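Local structure of probable enoyl-CoA hydratase/isomerase (Pseudomonas aeruginosa PAO1, 5WYD) at residues A[22-27]-A[203-208]; A[30-35]-A[73-78]; A[62-67]-A[103-108]; A[180-185]-A[192-197]. The protein probably acts as a hydro-lyase of the crotonase (enoyl-CoA hydratase/isomerase) family and is implicated in biosynthesis of the diffusible signal factor DSF. The protein carries 1 engineered substitution. All coordinates share one frame; numbering follows the deposited sequence.

The four contacts show how helices and loops of a crotonase fold pack on one mixed sheet. Contact 1 joins the first strands to helix 200-211 and so spans the other three along the chain. Contacts 2 and 3 have alternating segments on the neighbouring strands 27-32 and 63-68; their centres are about 15 Å apart and I30 N probably bonds to V65 O. Contact 3, about 5 Å from the centre of the chain, also touches contact 1, about 12 Å away between centres. Contact 4 follows later, at the outer strand 193-195, and meets contact 1 through A203 and V195. Distant parts of the chain are thus tied to one sheet; contact 2 alone includes a pentanedial-pocket residue, F73.

Contact 1 (A[22-27]-A[203-208]); sequences EKHGHT and AALLLA
H24 and T27, the two ends of a type II' beta hairpin turn, direct their side chains at L205 and A208 on one side of helix 200-211. The turn links the antiparallel strands 19-24 and 27-32 at the edge of the crotonase sheet, and G25, with a positive phi of 57°, sits where this turn type favours glycine. Two backbone bonds close it, H24 N to T27 O and T27 N to H24 O, both 2.8 Å.

The H24 ring offers its CD2 corner to L205 CD2 at 4.3 Å, the methyl arriving obliquely to the ring plane. The neighbouring ring atom, H24 NE2, makes a weak hydrogen bond of 3.5 Å to E22 OE2; E22 is also in a long, weak ion pair with R201. Deeper in, both T27 and A208 pack on A63 of strand 63-68, so the helix is seated across more than one strand. The T27 methyl stands anti to its own amide nitrogen and reaches the helix, with OG1 beside it at 3.6 Å from A208 CB. Tightest is the methyl pair itself, where T27 CG2 lies 3.4 Å from A208 CB, closer than ordinary van der Waals contact.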
# COMPACT_ATOMS: atom_id res chain seq x y z
N GLU A 22 15.16 -34.30 14.50
CA GLU A 22 16.05 -34.54 15.62
C GLU A 22 16.07 -33.30 16.49
O GLU A 22 16.08 -32.18 15.96
CB GLU A 22 17.45 -34.88 15.14
CG GLU A 22 17.48 -36.12 14.31
CD GLU A 22 18.83 -36.34 13.72
OE1 GLU A 22 18.96 -37.27 12.90
OE2 GLU A 22 19.75 -35.57 14.06
N LYS A 23 15.98 -33.48 17.80
CA LYS A 23 16.01 -32.34 18.71
C LYS A 23 17.35 -32.26 19.44
O LYS A 23 17.74 -33.19 20.14
CB LYS A 23 14.86 -32.39 19.70
CG LYS A 23 14.92 -31.28 20.72
CD LYS A 23 13.77 -31.39 21.68
CE LYS A 23 13.75 -30.26 22.71
NZ LYS A 23 14.93 -30.10 23.61
N HIS A 24 18.05 -31.14 19.26
CA HIS A 24 19.26 -30.87 20.02
C HIS A 24 19.00 -29.61 20.82
O HIS A 24 18.84 -28.53 20.25
CB HIS A 24 20.47 -30.71 19.09
CG HIS A 24 20.63 -31.82 18.10
ND1 HIS A 24 21.26 -33.01 18.40
CD2 HIS A 24 20.28 -31.90 16.79
CE1 HIS A 24 21.27 -33.78 17.33
NE2 HIS A 24 20.68 -33.13 16.34
N GLY A 25 19.03 -29.74 22.15
CA GLY A 25 18.75 -28.58 22.99
C GLY A 25 17.40 -28.00 22.64
O GLY A 25 16.38 -28.71 22.64
N HIS A 26 17.36 -26.70 22.38
CA HIS A 26 16.16 -26.01 21.94
C HIS A 26 16.07 -25.90 20.43
O HIS A 26 15.21 -25.20 19.92
CB HIS A 26 16.07 -24.62 22.57
CG HIS A 26 15.87 -24.65 24.05
ND1 HIS A 26 16.87 -24.32 24.95
CD2 HIS A 26 14.77 -24.89 24.80
CE1 HIS A 26 16.40 -24.41 26.18
NE2 HIS A 26 15.12 -24.75 26.11
N THR A 27 16.97 -26.53 19.71
CA THR A 27 16.98 -26.45 18.26
C THR A 27 16.42 -27.76 17.71
O THR A 27 16.79 -28.84 18.17
CB THR A 27 18.40 -26.19 17.76
OG1 THR A 27 18.85 -24.96 18.32
CG2 THR A 27 18.48 -26.09 16.24
N ALA A 203 27.72 -26.12 11.40
CA ALA A 203 27.69 -24.67 11.54
C ALA A 203 26.27 -24.18 11.81
O ALA A 203 26.05 -23.34 12.69
CB ALA A 203 28.26 -24.00 10.28
N ALA A 204 25.30 -24.73 11.09
CA ALA A 204 23.92 -24.30 11.31
C ALA A 204 23.46 -24.61 12.74
O ALA A 204 22.80 -23.78 13.37
CB ALA A 204 23.01 -24.97 10.28
N LEU A 205 23.78 -25.80 13.25
CA LEU A 205 23.43 -26.14 14.62
C LEU A 205 24.13 -25.22 15.59
O LEU A 205 23.54 -24.80 16.60
CB LEU A 205 23.84 -27.57 14.90
CG LEU A 205 23.12 -28.62 14.07
CD1 LEU A 205 23.73 -29.98 14.34
CD2 LEU A 205 21.67 -28.62 14.45
N LEU A 206 25.41 -24.95 15.33
CA LEU A 206 26.14 -24.05 16.20
C LEU A 206 25.53 -22.66 16.13
O LEU A 206 25.25 -22.06 17.18
CB LEU A 206 27.64 -24.08 15.83
CG LEU A 206 28.66 -23.19 16.55
CD1 LEU A 206 28.70 -21.71 16.18
CD2 LEU A 206 28.31 -23.31 18.02
N LEU A 207 25.22 -22.18 14.92
CA LEU A 207 24.59 -20.87 14.81
C LEU A 207 23.25 -20.88 15.53
O LEU A 207 22.93 -19.96 16.29
CB LEU A 207 24.39 -20.47 13.34
CG LEU A 207 23.91 -19.06 12.93
CD1 LEU A 207 23.96 -18.88 11.41
CD2 LEU A 207 22.56 -18.61 13.44
N ALA A 208 22.50 -21.97 15.36
CA ALA A 208 21.19 -22.09 15.98
C ALA A 208 21.29 -22.03 17.49
O ALA A 208 20.38 -21.50 18.14
CB ALA A 208 20.52 -23.40 15.54

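Contact 2 (A[30-35]-A[73-78]); sequences ITINHP and FFSAGA
With chi1 at -43° and chi2 extended at 173°, I32 swings CG1 to the side of its amide nitrogen and carries CD1 to the CB–OG bond of S75, whose OG is turned beside its own carbonyl carbon by a chi1 of -174°. These rotations make a single methyl the whole reach of the strand. I32 CD1 stands 4.0 Å from S75 OG and 4.2 Å from S75 CB. The same methyl lies 4.2 Å from F74 O, bridging two consecutive residues of the opposite segment. F74 takes part through this oxygen: its CA–CB bond points away from I32, and although the ring turns back, F74 CE2 stays 5.4 Å from I32 CD1.

The contact joins the end of strand 27-32 in the crotonase sheet to the corner at F74, in the connection that follows strand 63-68. F73, just before the corner, touches the bound pentanedial, and its carbonyl oxygen takes a hydrogen bond from N38 ND2. In crotonase relatives a backbone amide of the segment matching A76-G77-A78 contributes to the oxyanion hole; the same role is likely but not established here.

All three touching residues are buried, yet no hydrogen bond crosses between the segments. The hydroxyl of S75 is weakly bonded to N38 O, and I32 meets it and the F74 carbonyl with hydrocarbon alone. Apolar cover is thus laid over polar atoms, which is consistent with shielding them from water, without a directional bond between the segments.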
# COMPACT_ATOMS: atom_id res chain seq x y z
N ILE A 30 15.39 -30.78 11.15
CA ILE A 30 14.53 -31.40 10.16
C ILE A 30 15.35 -31.70 8.92
O ILE A 30 15.95 -30.79 8.35
CB ILE A 30 13.37 -30.48 9.77
CG1 ILE A 30 12.72 -29.96 11.05
CG2 ILE A 30 12.44 -31.22 8.88
CD1 ILE A 30 11.63 -28.96 10.79
N THR A 31 15.33 -32.94 8.48
CA THR A 31 16.08 -33.31 7.29
C THR A 31 15.11 -33.86 6.26
O THR A 31 14.24 -34.69 6.60
CB THR A 31 17.16 -34.32 7.64
OG1 THR A 31 18.07 -33.73 8.57
CG2 THR A 31 17.95 -34.66 6.38
N ILE A 32 15.18 -33.32 5.05
CA ILE A 32 14.45 -33.89 3.92
C ILE A 32 15.19 -35.15 3.51
O ILE A 32 16.39 -35.10 3.21
CB ILE A 32 14.44 -32.94 2.73
CG1 ILE A 32 14.17 -31.53 3.16
CG2 ILE A 32 13.41 -33.41 1.72
CD1 ILE A 32 14.32 -30.59 2.01
N ASN A 33 14.47 -36.24 3.38
CA ASN A 33 15.07 -37.51 3.03
C ASN A 33 14.23 -38.15 1.94
O ASN A 33 13.53 -39.12 2.18
CB ASN A 33 15.20 -38.38 4.27
CG ASN A 33 16.03 -39.59 4.05
OD1 ASN A 33 16.49 -39.86 2.94
ND2 ASN A 33 16.23 -40.34 5.11
N HIS A 34 14.32 -37.61 0.74
CA HIS A 34 13.58 -38.15 -0.39
C HIS A 34 14.60 -38.59 -1.43
O HIS A 34 15.36 -37.75 -1.93
CB HIS A 34 12.60 -37.12 -0.95
CG HIS A 34 11.67 -37.66 -1.98
ND1 HIS A 34 11.74 -37.30 -3.30
CD2 HIS A 34 10.71 -38.62 -1.90
CE1 HIS A 34 10.82 -37.95 -3.98
NE2 HIS A 34 10.19 -38.76 -3.16
N PRO A 35 14.67 -39.86 -1.79
CA PRO A 35 15.76 -40.12 -2.72
C PRO A 35 15.36 -39.93 -4.19
O PRO A 35 14.18 -39.94 -4.51
CB PRO A 35 16.14 -41.56 -2.41
CG PRO A 35 15.72 -41.76 -0.98
CD PRO A 35 14.48 -40.94 -0.80
N PHE A 73 22.75 -33.29 -2.70
CA PHE A 73 21.57 -32.44 -2.94
C PHE A 73 21.04 -31.86 -1.64
O PHE A 73 20.60 -32.61 -0.76
CB PHE A 73 20.44 -33.22 -3.62
CG PHE A 73 20.80 -33.74 -4.96
CD1 PHE A 73 21.38 -34.97 -5.09
CD2 PHE A 73 20.56 -32.99 -6.08
CE1 PHE A 73 21.70 -35.46 -6.34
CE2 PHE A 73 20.89 -33.46 -7.34
CZ PHE A 73 21.46 -34.69 -7.47
N PHE A 74 21.01 -30.53 -1.53
CA PHE A 74 20.23 -29.93 -0.46
C PHE A 74 18.75 -30.15 -0.72
O PHE A 74 18.05 -30.77 0.09
CB PHE A 74 20.54 -28.44 -0.36
CG PHE A 74 19.56 -27.68 0.49
CD1 PHE A 74 19.77 -27.57 1.86
CD2 PHE A 74 18.42 -27.10 -0.05
CE1 PHE A 74 18.87 -26.89 2.66
CE2 PHE A 74 17.52 -26.43 0.76
CZ PHE A 74 17.74 -26.33 2.12
N SER A 75 18.28 -29.70 -1.88
CA SER A 75 16.91 -29.97 -2.28
C SER A 75 16.78 -29.75 -3.77
O SER A 75 17.21 -28.72 -4.29
CB SER A 75 15.92 -29.10 -1.52
OG SER A 75 14.59 -29.49 -1.84
N ALA A 76 16.14 -30.71 -4.43
CA ALA A 76 15.94 -30.66 -5.87
C ALA A 76 14.65 -29.98 -6.27
O ALA A 76 14.41 -29.81 -7.47
CB ALA A 76 15.94 -32.07 -6.45
N GLY A 77 13.82 -29.58 -5.32
CA GLY A 77 12.58 -29.00 -5.75
C GLY A 77 11.50 -30.04 -5.98
O GLY A 77 11.53 -31.15 -5.43
N ALA A 78 10.50 -29.62 -6.74
CA ALA A 78 9.36 -30.46 -7.05
C ALA A 78 9.66 -31.59 -8.02
O ALA A 78 10.24 -31.37 -9.09
CB ALA A 78 8.27 -29.58 -7.62

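Contact 3 (A[62-67]-A[103-108]); sequences YALVVT and EALRDF
Helix 88-106 ends beside strand 63-68, where D107 leaves helical geometry and the CA atoms of L64 and F108 come to 8.4 Å of each other. Strand 63-68, this helix and the next strand 111-116, which runs parallel beside the first, form a beta-alpha-beta crossover of the crotonase fold, and the contact lies where its chain returns to the sheet.

L64 is the strand's main side chain here, in contact with L105 in the last turn of the helix and F108 just beyond it. With CG anti to the amide nitrogen (chi1 -178°), it sends CD1 and CD2 toward the helix; CD2 meets L105 CD1 at 4.1 Å, a methyl-to-methyl touch between branches that cross obliquely. F108 presses on the other part of the leucine. Its own CG is likewise anti to the amide nitrogen, chi1 169°, and this extends the ring along the strand's flank, where F108 CD2 lies 3.5 Å from L64 CD1. The ring also meets the backbone edge-on: A63 C lies near the ring plane, 4.1 Å from F108 CE2.

The backbone bond F108 N to L105 O, 2.9 Å, ties the two apolar residues together where the chain leaves the helix. I52 and L55 of helix 42-57 also pack on L64, enclosing this buried cluster, while on the outer side of the helix E103 makes a salt bridge to R242 of a third subunit. Closest of all across the segments, F108 CE2 comes 3.3 Å from L64 CB, which arrives obliquely to the ring.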
# COMPACT_ATOMS: atom_id res chain seq x y z
N TYR A 62 13.69 -23.04 20.14
CA TYR A 62 13.94 -21.67 19.80
C TYR A 62 14.56 -21.51 18.43
O TYR A 62 14.55 -20.39 17.90
CB TYR A 62 14.85 -21.00 20.83
CG TYR A 62 14.43 -21.24 22.25
CD1 TYR A 62 13.10 -21.19 22.62
CD2 TYR A 62 15.37 -21.44 23.25
CE1 TYR A 62 12.71 -21.38 23.92
CE2 TYR A 62 14.99 -21.63 24.56
CZ TYR A 62 13.65 -21.60 24.89
OH TYR A 62 13.23 -21.79 26.20
N ALA A 63 15.08 -22.57 17.83
CA ALA A 63 15.70 -22.47 16.52
C ALA A 63 15.30 -23.65 15.66
O ALA A 63 14.84 -24.67 16.16
CB ALA A 63 17.23 -22.37 16.62
N LEU A 64 15.40 -23.46 14.35
CA LEU A 64 15.13 -24.49 13.35
C LEU A 64 16.24 -24.55 12.31
O LEU A 64 16.77 -23.51 11.90
CB LEU A 64 13.78 -24.25 12.68
CG LEU A 64 13.17 -25.16 11.63
CD1 LEU A 64 11.72 -24.77 11.52
CD2 LEU A 64 13.82 -25.02 10.26
N VAL A 65 16.61 -25.77 11.91
CA VAL A 65 17.60 -26.02 10.87
C VAL A 65 17.01 -27.02 9.89
O VAL A 65 16.29 -27.94 10.29
CB VAL A 65 18.94 -26.51 11.45
CG1 VAL A 65 19.94 -26.85 10.34
CG2 VAL A 65 19.52 -25.46 12.41
N VAL A 66 17.20 -26.76 8.59
CA VAL A 66 16.81 -27.68 7.52
C VAL A 66 18.00 -27.92 6.60
O VAL A 66 18.61 -26.97 6.12
CB VAL A 66 15.60 -27.16 6.72
CG1 VAL A 66 14.41 -27.08 7.62
CG2 VAL A 66 15.91 -25.80 6.15
N THR A 67 18.28 -29.19 6.32
CA THR A 67 19.39 -29.56 5.44
C THR A 67 18.94 -30.70 4.55
O THR A 67 17.99 -31.42 4.86
CB THR A 67 20.65 -29.95 6.25
OG1 THR A 67 21.79 -30.03 5.39
CG2 THR A 67 20.46 -31.31 6.88
N GLU A 103 5.27 -20.84 3.19
CA GLU A 103 4.84 -19.71 4.00
C GLU A 103 4.83 -20.10 5.48
O GLU A 103 5.18 -19.28 6.34
CB GLU A 103 3.48 -19.26 3.53
CG GLU A 103 3.54 -18.63 2.16
CD GLU A 103 2.16 -18.44 1.62
OE1 GLU A 103 1.99 -17.89 0.52
OE2 GLU A 103 1.23 -18.82 2.36
N ALA A 104 4.43 -21.33 5.79
CA ALA A 104 4.48 -21.77 7.17
C ALA A 104 5.91 -21.73 7.71
O ALA A 104 6.15 -21.28 8.83
CB ALA A 104 3.89 -23.17 7.31
N LEU A 105 6.88 -22.18 6.89
CA LEU A 105 8.27 -22.15 7.32
C LEU A 105 8.72 -20.72 7.55
O LEU A 105 9.29 -20.39 8.60
CB LEU A 105 9.13 -22.82 6.25
CG LEU A 105 10.65 -22.66 6.34
CD1 LEU A 105 11.16 -23.24 7.66
CD2 LEU A 105 11.42 -23.20 5.10
N ARG A 106 8.35 -19.85 6.61
CA ARG A 106 8.67 -18.44 6.71
C ARG A 106 8.06 -17.83 7.96
O ARG A 106 8.57 -16.85 8.49
CB ARG A 106 8.16 -17.74 5.46
CG ARG A 106 8.17 -16.24 5.56
CD ARG A 106 7.56 -15.64 4.31
NE ARG A 106 6.16 -15.97 4.12
CZ ARG A 106 5.17 -15.17 4.48
NH1 ARG A 106 5.44 -14.02 5.06
NH2 ARG A 106 3.91 -15.53 4.27
N ASP A 107 6.92 -18.35 8.38
CA ASP A 107 6.25 -17.85 9.56
C ASP A 107 6.64 -18.58 10.84
O ASP A 107 5.99 -18.37 11.87
CB ASP A 107 4.75 -17.91 9.34
CG ASP A 107 4.28 -16.92 8.32
OD1 ASP A 107 5.09 -16.07 7.91
OD2 ASP A 107 3.11 -17.01 7.91
N PHE A 108 7.64 -19.46 10.81
CA PHE A 108 8.03 -20.12 12.05
C PHE A 108 8.43 -19.06 13.06
O PHE A 108 9.19 -18.14 12.73
CB PHE A 108 9.18 -21.10 11.78
CG PHE A 108 9.81 -21.64 13.04
CD1 PHE A 108 9.03 -22.09 14.07
CD2 PHE A 108 11.17 -21.73 13.16
CE1 PHE A 108 9.60 -22.57 15.24
CE2 PHE A 108 11.74 -22.22 14.33
CZ PHE A 108 10.96 -22.64 15.35

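Contact 4 (A[180-185]-A[192-197]); sequences VDAETA and EQVVDS
The amide A185 N bonds to D181 O at 3.1 Å, closing the first turn of helix 182-188, and it is this turn, through A182 and E183, that packs on V194 across the contact. In the crotonase fold here, helix 182-188 is followed, after a short loop, by strand 193-195, an outermost strand of the main sheet within this chain, paired with strand 133-137. D181 occupies the N-cap position at the start of the turn.

V194 is the hub on the strand side. Its CG1 stands anti to the amide nitrogen, chi1 171°, which points CG2 mainly at A182 and CG1 at E183. CG2 faces the backbone and side chain of A182, lying 4.1 Å from A182 CB. The E183 side chain starts away from the strand but bends at chi2 (-61°) and folds back, crossing the valine at about a right angle. The carboxylate thus lays one oxygen against hydrocarbon, with E183 OE2 3.7 Å from V194 CG1 and 4.1 Å from V194 CG2. No hydrogen bond spans the two segments; they meet by van der Waals contact.

R138 also touches V194 and makes a salt bridge to D196, just beyond the strand; E192 at its other end pairs with R134. Within the contact the shortest approach is that of the valine methyl to a helix carbonyl, V194 CG2 to A182 O at 3.6 Å.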
# COMPACT_ATOMS: atom_id res chain seq x y z
N VAL A 180 24.43 -20.35 -9.78
CA VAL A 180 25.43 -19.57 -9.05
C VAL A 180 26.13 -20.43 -8.01
O VAL A 180 25.50 -21.24 -7.32
CB VAL A 180 24.79 -18.34 -8.38
CG1 VAL A 180 24.21 -17.42 -9.45
CG2 VAL A 180 23.74 -18.76 -7.36
N ASP A 181 27.44 -20.24 -7.89
CA ASP A 181 28.27 -20.91 -6.90
C ASP A 181 28.06 -20.26 -5.53
O ASP A 181 27.44 -19.21 -5.41
CB ASP A 181 29.74 -20.82 -7.29
CG ASP A 181 30.25 -19.38 -7.41
OD1 ASP A 181 29.99 -18.56 -6.51
OD2 ASP A 181 30.90 -19.05 -8.42
N ALA A 182 28.59 -20.91 -4.50
CA ALA A 182 28.45 -20.37 -3.15
C ALA A 182 29.07 -18.98 -3.02
O ALA A 182 28.54 -18.12 -2.32
CB ALA A 182 29.08 -21.30 -2.13
N GLU A 183 30.24 -18.77 -3.63
CA GLU A 183 30.90 -17.47 -3.53
C GLU A 183 30.09 -16.37 -4.18
O GLU A 183 29.93 -15.29 -3.60
CB GLU A 183 32.29 -17.53 -4.15
CG GLU A 183 33.29 -18.34 -3.35
CD GLU A 183 33.49 -17.77 -1.96
OE1 GLU A 183 33.51 -16.53 -1.82
OE2 GLU A 183 33.64 -18.56 -1.00
N THR A 184 29.56 -16.62 -5.38
CA THR A 184 28.78 -15.60 -6.07
C THR A 184 27.55 -15.26 -5.25
O THR A 184 27.22 -14.08 -5.08
CB THR A 184 28.40 -16.06 -7.47
OG1 THR A 184 29.59 -16.22 -8.24
CG2 THR A 184 27.51 -15.03 -8.14
N ALA A 185 26.89 -16.28 -4.69
CA ALA A 185 25.72 -16.04 -3.86
C ALA A 185 26.08 -15.20 -2.65
O ALA A 185 25.33 -14.31 -2.24
CB ALA A 185 25.10 -17.36 -3.41
N GLU A 192 24.14 -15.72 3.55
CA GLU A 192 24.84 -14.96 4.58
C GLU A 192 26.25 -15.49 4.84
O GLU A 192 27.13 -14.72 5.24
CB GLU A 192 24.03 -14.92 5.87
CG GLU A 192 22.78 -14.09 5.72
CD GLU A 192 21.81 -14.70 4.76
OE1 GLU A 192 21.54 -15.91 4.94
OE2 GLU A 192 21.40 -14.01 3.79
N GLN A 193 26.46 -16.80 4.78
CA GLN A 193 27.78 -17.37 5.05
C GLN A 193 28.10 -18.54 4.11
O GLN A 193 27.21 -19.25 3.65
CB GLN A 193 27.90 -17.83 6.51
CG GLN A 193 29.14 -18.66 6.80
CD GLN A 193 29.19 -19.15 8.21
OE1 GLN A 193 28.32 -18.81 9.02
NE2 GLN A 193 30.18 -20.00 8.52
N VAL A 194 29.41 -18.76 3.88
CA VAL A 194 29.93 -19.87 3.08
C VAL A 194 30.74 -20.74 4.02
O VAL A 194 31.43 -20.23 4.92
CB VAL A 194 30.81 -19.43 1.89
CG1 VAL A 194 31.49 -20.65 1.25
CG2 VAL A 194 30.00 -18.68 0.88
N VAL A 195 30.61 -22.05 3.87
CA VAL A 195 31.31 -22.96 4.75
C VAL A 195 32.02 -24.04 3.94
O VAL A 195 31.71 -24.31 2.77
CB VAL A 195 30.32 -23.55 5.76
CG1 VAL A 195 29.58 -24.71 5.14
CG2 VAL A 195 31.03 -23.91 7.05
N ASP A 196 33.00 -24.65 4.57
CA ASP A 196 33.75 -25.74 3.96
C ASP A 196 32.83 -26.95 3.79
O ASP A 196 31.87 -27.13 4.54
CB ASP A 196 34.96 -26.04 4.82
CG ASP A 196 35.98 -26.83 4.11
OD1 ASP A 196 35.81 -27.02 2.89
OD2 ASP A 196 36.97 -27.22 4.77
N SER A 197 33.14 -27.80 2.81
CA SER A 197 32.25 -28.92 2.52
C SER A 197 32.00 -29.80 3.75
O SER A 197 32.94 -30.15 4.49
CB SER A 197 32.81 -29.78 1.39
OG SER A 197 33.08 -29.02 0.24